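Local coordinates for vesicular integral-membrane protein VIP36 (Canis lupus familiaris, PDB 2DUR) that acts as a calcium-dependent lectin of the early secretory pathway, binding high-mannose glycans through its lumenal domain to transport and sort glycoproteins, at residues Arg41-Glu46 with Ala209-Leu214; Asp83-Trp88 with Asp216-Ile221. All blocks are in the same frame, centred on the assembly; numbering follows the deposited sequence.

Contact 1. Residues Arg41-Glu46 with Ala209-Leu214; sequences RLTPDE and AGTGDL. With MAN (alpha-D-mannopyranose), chain C; MAN (alpha-D-mannopyranose), chain B.
The peptide carbonyl of Glu46 is met in its own plane by the hydroxyl of Thr211: OG1 donates to Glu46 O over 2.7 Å, with a C=O...donor angle of 150°. A second flat group, the Asp213 carboxylate, bridges two sugars, OD1 taking the O6 hydroxyl of the chain B mannose and OD2 the O1 hydroxyl of the chain C mannose. Thr211 OG1 lies between its backbone N and carbonyl carbon (chi1 58°), which leaves CG2 to meet Thr43 tip to tip, 3.5 Å from Thr43 OG1. That oxygen finds its polar partners in His218 and Asp216. Thr43 CG2 rests 3.6 Å from Ala209 O, and Leu42 CB packs on Ala209 CB at 3.8 Å. Past Thr211, Asp213 N bonds almost straight to O5 of the chain C mannose (2.8 Å, 167°), and Leu214 N reaches O6 of the same sugar at 3.0 Å. Thr211 OG1 is also bonded to Lys49 N. Two bonds thus hold this buried hydroxyl and tie the Thr211 part of the chain to the 41-46 turn, just where the chain enters the sugar-binding loop of this L-type lectin fold.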
loop_
_atom_site.group_PDB
_atom_site.type_symbol
_atom_site.label_atom_id
_atom_site.label_comp_id
_atom_site.label_asym_id
_atom_site.label_seq_id
_atom_site.Cartn_x
_atom_site.Cartn_y
_atom_site.Cartn_z
ATOM N N ARG A 41 9.552 -10.636 -3.399
ATOM C CA ARG A 41 10.428 -9.502 -3.593
ATOM C C ARG A 41 9.932 -8.767 -4.817
ATOM O O ARG A 41 10.050 -9.283 -5.919
ATOM C CB ARG A 41 11.881 -9.958 -3.807
ATOM C CG ARG A 41 12.849 -8.821 -4.131
ATOM C CD ARG A 41 14.299 -9.228 -3.853
ATOM N NE ARG A 41 14.480 -9.310 -2.405
ATOM C CZ ARG A 41 15.541 -9.830 -1.793
ATOM N NH1 ARG A 41 16.553 -10.333 -2.501
ATOM N NH2 ARG A 41 15.585 -9.852 -0.454
ATOM N N LEU A 42 9.371 -7.571 -4.606
ATOM C CA LEU A 42 8.809 -6.790 -5.702
ATOM C C LEU A 42 9.893 -6.284 -6.652
ATOM O O LEU A 42 9.694 -6.294 -7.879
ATOM C CB LEU A 42 8.000 -5.617 -5.148
ATOM C CG LEU A 42 6.818 -6.019 -4.247
ATOM C CD1 LEU A 42 6.231 -4.755 -3.595
ATOM C CD2 LEU A 42 5.774 -6.738 -5.036
ATOM N N THR A 43 10.991 -5.787 -6.097
ATOM C CA THR A 43 12.181 -5.444 -6.898
ATOM C C THR A 43 13.430 -5.921 -6.172
ATOM O O THR A 43 13.472 -5.872 -4.947
ATOM C CB THR A 43 12.337 -3.927 -7.147
ATOM O OG1 THR A 43 12.708 -3.250 -5.933
ATOM C CG2 THR A 43 11.066 -3.308 -7.763
ATOM N N PRO A 44 14.463 -6.332 -6.939
ATOM C CA PRO A 44 15.763 -6.492 -6.332
ATOM C C PRO A 44 16.427 -5.123 -6.221
ATOM O O PRO A 44 15.878 -4.099 -6.694
ATOM C CB PRO A 44 16.511 -7.317 -7.364
ATOM C CG PRO A 44 15.938 -6.844 -8.689
ATOM C CD PRO A 44 14.506 -6.539 -8.403
ATOM N N ASP A 45 17.621 -5.110 -5.628
ATOM C CA ASP A 45 18.418 -3.912 -5.452
ATOM C C ASP A 45 19.166 -3.647 -6.760
ATOM O O ASP A 45 20.401 -3.620 -6.810
ATOM C CB ASP A 45 19.376 -4.105 -4.246
ATOM C CG ASP A 45 20.042 -2.837 -3.775
ATOM O OD1 ASP A 45 19.785 -1.733 -4.315
ATOM O OD2 ASP A 45 20.862 -2.940 -2.808
ATOM N N GLU A 46 18.386 -3.493 -7.825
ATOM C CA GLU A 46 18.916 -3.224 -9.161
ATOM C C GLU A 46 18.102 -2.093 -9.766
ATOM O O GLU A 46 16.963 -1.833 -9.339
ATOM C CB GLU A 46 18.784 -4.472 -10.029
ATOM C CG GLU A 46 19.677 -5.610 -9.521
ATOM C CD GLU A 46 19.424 -6.942 -10.197
ATOM O OE1 GLU A 46 18.723 -7.000 -11.233
ATOM O OE2 GLU A 46 19.946 -7.952 -9.671
ATOM N N ALA A 209 6.353 -1.855 -6.273
ATOM C CA ALA A 209 7.535 -1.080 -5.964
ATOM C C ALA A 209 8.263 -0.741 -7.234
ATOM O O ALA A 209 8.095 -1.411 -8.248
ATOM C CB ALA A 209 8.476 -1.854 -5.021
ATOM N N GLY A 210 9.057 0.317 -7.157
ATOM C CA GLY A 210 9.840 0.725 -8.317
ATOM C C GLY A 210 11.235 1.137 -7.887
ATOM O O GLY A 210 11.450 1.592 -6.761
ATOM N N THR A 211 12.182 0.955 -8.817
ATOM C CA THR A 211 13.557 1.473 -8.706
ATOM C C THR A 211 13.827 2.209 -10.024
ATOM O O THR A 211 13.255 1.843 -11.054
ATOM C CB THR A 211 14.605 0.321 -8.523
ATOM O OG1 THR A 211 14.529 -0.586 -9.621
ATOM C CG2 THR A 211 14.305 -0.454 -7.229
ATOM N N GLY A 212 14.669 3.239 -9.966
ATOM C CA GLY A 212 15.031 4.036 -11.162
ATOM C C GLY A 212 16.536 4.009 -11.275
ATOM O O GLY A 212 17.125 2.934 -11.405
ATOM N N ASP A 213 17.151 5.188 -11.245
ATOM C CA ASP A 213 18.618 5.286 -11.219
ATOM C C ASP A 213 19.140 4.832 -9.860
ATOM O O ASP A 213 20.359 4.598 -9.715
ATOM C CB ASP A 213 19.061 6.721 -11.464
ATOM C CG ASP A 213 18.740 7.200 -12.867
ATOM O OD1 ASP A 213 18.699 6.360 -13.785
ATOM O OD2 ASP A 213 18.543 8.421 -13.031
ATOM N N LEU A 214 18.228 4.762 -8.882
ATOM C CA LEU A 214 18.529 4.289 -7.508
ATOM C C LEU A 214 17.665 3.096 -7.195
ATOM O O LEU A 214 16.582 2.935 -7.760
ATOM C CB LEU A 214 18.267 5.417 -6.509
ATOM C CG LEU A 214 19.058 6.711 -6.735
ATOM C CD1 LEU A 214 18.626 7.781 -5.753
ATOM C CD2 LEU A 214 20.566 6.426 -6.640
HETATM C C1 MAN C . 15.657 8.380 -12.086
HETATM C C2 MAN C . 14.168 8.608 -12.336
HETATM C C3 MAN C . 13.467 9.067 -11.048
HETATM C C4 MAN C . 13.804 8.153 -9.860
HETATM C C5 MAN C . 15.315 8.176 -9.697
HETATM C C6 MAN C . 15.769 7.360 -8.485
HETATM O O1 MAN C . 16.350 9.626 -12.066
HETATM O O2 MAN C . 13.596 7.396 -12.759
HETATM O O3 MAN C . 12.065 9.133 -11.263
HETATM O O4 MAN C . 13.187 8.575 -8.663
HETATM O O5 MAN C . 15.848 7.622 -10.891
HETATM O O6 MAN C . 15.536 5.986 -8.711
HETATM C C1 MAN B . 13.265 7.456 -14.153
HETATM C C2 MAN B . 12.060 6.555 -14.376
HETATM C C3 MAN B . 12.475 5.112 -14.101
HETATM C C4 MAN B . 13.714 4.732 -14.916
HETATM C C5 MAN B . 14.840 5.763 -14.745
HETATM C C6 MAN B . 16.014 5.524 -15.700
HETATM O O2 MAN B . 11.646 6.728 -15.717
HETATM O O3 MAN B . 11.393 4.260 -14.384
HETATM O O4 MAN B . 14.141 3.461 -14.509
HETATM O O5 MAN B . 14.320 7.050 -15.015
HETATM O O6 MAN B . 16.942 6.609 -15.646
#

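Contact 2. Residues Asp83-Trp88 with Asp216-Ile221; sequences DGIALW and DNHDII. With MAN (alpha-D-mannopyranose), chain C.
Apolar and ring packing joins Ile85 and Gly84 to His218 across the interior of the beta sandwich. Ile85 CG1 approaches the imidazole obliquely, 3.8 Å from His218 CD2, the two side chains running antiparallel alongside one another. Ile85 CG1 is anti to its carbonyl carbon (chi1 -71°), and the branch carries CD1 on to 4.4 Å from Ile220 CD1. Gly84 O lies over one face of the imidazole, displaced from its centre, whereas Asp83 N sits at the ring's edge, 3.8 Å from His218 CE1. Strands 84-88 and 217-221 come from the two facing sheets; their axes approach to 7.8 Å with N-to-C directions 34° apart.

Among the polar contacts, Gly84 N stands 3.2 Å from His218 NE2; the partner of His218 ND1 is Thr43.

Sugar bonding belongs to Asp83, which follows a cis peptide bond, as the corresponding aspartate does in legume lectins. Its carboxylate accepts the O4 hydroxyl and the exocyclic O6 hydroxyl of the chain C mannose: O6 donates to OD1 and O4 to OD2, each at 2.6 Å. Both carboxylate oxygens are therefore used on one mannose, a two-point grip that should restrict how the sugar can turn, while on the core side of the strand the His218 imidazole packs against the Asp83-Gly84 backbone.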
loop_
_atom_site.group_PDB
_atom_site.type_symbol
_atom_site.label_atom_id
_atom_site.label_comp_id
_atom_site.label_asym_id
_atom_site.label_seq_id
_atom_site.Cartn_x
_atom_site.Cartn_y
_atom_site.Cartn_z
ATOM N N ASP A 83 13.033 3.358 -5.047
ATOM C CA ASP A 83 12.248 4.574 -4.811
ATOM C C ASP A 83 11.178 4.426 -3.734
ATOM O O ASP A 83 10.714 5.430 -3.168
ATOM C CB ASP A 83 11.583 4.984 -6.137
ATOM C CG ASP A 83 12.539 5.770 -7.021
ATOM O OD1 ASP A 83 13.132 5.182 -7.964
ATOM O OD2 ASP A 83 12.737 6.966 -6.724
ATOM N N GLY A 84 10.766 3.182 -3.487
ATOM C CA GLY A 84 9.746 2.885 -2.476
ATOM C C GLY A 84 8.683 1.886 -2.887
ATOM O O GLY A 84 8.724 1.295 -3.966
ATOM N N ILE A 85 7.708 1.719 -2.001
ATOM C CA ILE A 85 6.604 0.793 -2.164
ATOM C C ILE A 85 5.299 1.576 -2.210
ATOM O O ILE A 85 5.175 2.583 -1.502
ATOM C CB ILE A 85 6.553 -0.211 -0.944
ATOM C CG1 ILE A 85 7.729 -1.198 -1.022
ATOM C CG2 ILE A 85 5.195 -0.937 -0.871
ATOM C CD1 ILE A 85 7.884 -2.064 0.266
ATOM N N ALA A 86 4.335 1.089 -2.993
ATOM C CA ALA A 86 2.929 1.571 -2.914
ATOM C C ALA A 86 2.022 0.405 -2.563
ATOM O O ALA A 86 2.211 -0.703 -3.060
ATOM C CB ALA A 86 2.479 2.182 -4.241
ATOM N N LEU A 87 1.060 0.659 -1.678
ATOM C CA LEU A 87 -0.008 -0.273 -1.355
ATOM C C LEU A 87 -1.269 0.290 -1.959
ATOM O O LEU A 87 -1.494 1.487 -1.861
ATOM C CB LEU A 87 -0.181 -0.360 0.166
ATOM C CG LEU A 87 1.094 -0.775 0.888
ATOM C CD1 LEU A 87 0.886 -0.725 2.400
ATOM C CD2 LEU A 87 1.545 -2.180 0.441
ATOM N N TRP A 88 -2.090 -0.578 -2.546
ATOM C CA TRP A 88 -3.203 -0.161 -3.349
ATOM C C TRP A 88 -4.504 -0.774 -2.902
ATOM O O TRP A 88 -4.562 -1.959 -2.536
ATOM C CB TRP A 88 -2.966 -0.589 -4.804
ATOM C CG TRP A 88 -1.727 -0.025 -5.386
ATOM C CD1 TRP A 88 -0.530 -0.663 -5.548
ATOM C CD2 TRP A 88 -1.551 1.303 -5.889
ATOM N NE1 TRP A 88 0.396 0.193 -6.118
ATOM C CE2 TRP A 88 -0.219 1.393 -6.376
ATOM C CE3 TRP A 88 -2.407 2.429 -6.007
ATOM C CZ2 TRP A 88 0.301 2.571 -6.933
ATOM C CZ3 TRP A 88 -1.893 3.602 -6.605
ATOM C CH2 TRP A 88 -0.560 3.663 -7.070
ATOM N N ASP A 216 16.717 -0.480 -4.338
ATOM C CA ASP A 216 16.604 -1.128 -3.018
ATOM C C ASP A 216 15.859 -2.433 -3.235
ATOM O O ASP A 216 15.081 -2.603 -4.190
ATOM C CB ASP A 216 15.748 -0.304 -2.029
ATOM C CG ASP A 216 16.549 0.478 -1.024
ATOM O OD1 ASP A 216 17.718 0.131 -0.693
ATOM O OD2 ASP A 216 15.973 1.463 -0.504
ATOM N N ASN A 217 16.052 -3.376 -2.328
ATOM C CA ASN A 217 15.149 -4.503 -2.280
ATOM C C ASN A 217 13.860 -4.019 -1.643
ATOM O O ASN A 217 13.907 -3.366 -0.610
ATOM C CB ASN A 217 15.705 -5.603 -1.380
ATOM C CG ASN A 217 16.980 -6.208 -1.925
ATOM O OD1 ASN A 217 16.948 -6.927 -2.935
ATOM N ND2 ASN A 217 18.106 -5.930 -1.252
ATOM N N HIS A 218 12.739 -4.323 -2.287
ATOM C CA HIS A 218 11.405 -4.024 -1.734
ATOM C C HIS A 218 10.671 -5.343 -1.570
ATOM O O HIS A 218 10.178 -5.904 -2.528
ATOM C CB HIS A 218 10.638 -3.064 -2.686
ATOM C CG HIS A 218 11.301 -1.734 -2.854
ATOM N ND1 HIS A 218 12.034 -1.398 -3.980
ATOM C CD2 HIS A 218 11.297 -0.631 -2.072
ATOM C CE1 HIS A 218 12.505 -0.170 -3.844
ATOM N NE2 HIS A 218 12.065 0.321 -2.699
ATOM N N ASP A 219 10.621 -5.853 -0.323
ATOM C CA ASP A 219 10.009 -7.157 -0.055
ATOM C C ASP A 219 8.669 -7.048 0.684
ATOM O O ASP A 219 8.499 -6.185 1.539
ATOM C CB ASP A 219 10.916 -8.032 0.823
ATOM C CG ASP A 219 12.270 -8.308 0.198
ATOM O OD1 ASP A 219 12.389 -8.179 -1.036
ATOM O OD2 ASP A 219 13.203 -8.681 0.943
ATOM N N ILE A 220 7.744 -7.941 0.348
ATOM C CA ILE A 220 6.494 -8.123 1.115
ATOM C C ILE A 220 6.550 -9.526 1.695
ATOM O O ILE A 220 6.581 -10.493 0.945
ATOM C CB ILE A 220 5.233 -8.000 0.220
ATOM C CG1 ILE A 220 5.201 -6.644 -0.499
ATOM C CG2 ILE A 220 3.932 -8.202 1.051
ATOM C CD1 ILE A 220 5.080 -5.412 0.416
ATOM N N ILE A 221 6.577 -9.632 3.029
ATOM C CA ILE A 221 6.584 -10.961 3.670
ATOM C C ILE A 221 5.158 -11.484 3.807
ATOM O O ILE A 221 4.867 -12.639 3.487
ATOM C CB ILE A 221 7.298 -10.952 5.025
ATOM C CG1 ILE A 221 8.800 -10.693 4.868
ATOM C CG2 ILE A 221 7.078 -12.312 5.759
ATOM C CD1 ILE A 221 9.213 -9.222 4.668
HETATM C C1 MAN C . 15.657 8.380 -12.086
HETATM C C2 MAN C . 14.168 8.608 -12.336
HETATM C C3 MAN C . 13.467 9.067 -11.048
HETATM C C4 MAN C . 13.804 8.153 -9.860
HETATM C C5 MAN C . 15.315 8.176 -9.697
HETATM C C6 MAN C . 15.769 7.360 -8.485
HETATM O O1 MAN C . 16.350 9.626 -12.066
HETATM O O2 MAN C . 13.596 7.396 -12.759
HETATM O O3 MAN C . 12.065 9.133 -11.263
HETATM O O4 MAN C . 13.187 8.575 -8.663
HETATM O O5 MAN C . 15.848 7.622 -10.891
HETATM O O6 MAN C . 15.536 5.986 -8.711
#

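In the fold
Contact 1 lies near the sugar-binding end, about 16 Å from the chain centre, and contact 2 deeper, about 8 Å from it, their own centres 8 Å apart. They share both sheets: strands 204-211 and 84-90 are neighbours in one, strands 40-43 and 217-227 in the other. Arg41 NE joins Asp219 OD1 in a salt bridge of 2.7 Å, and Thr43 OG1 lies 2.8 Å from His218 ND1 in a probable hydrogen bond. The glycan pocket draws on both, 209-214 supplying backbone amides and a carboxylate and 83-88 a second carboxylate; His142, Asn118 and Ser48 add sugar bonds. The Asp83 side chain lies about 5 Å from the calcium ion; Asn118 serves both metal and sugar.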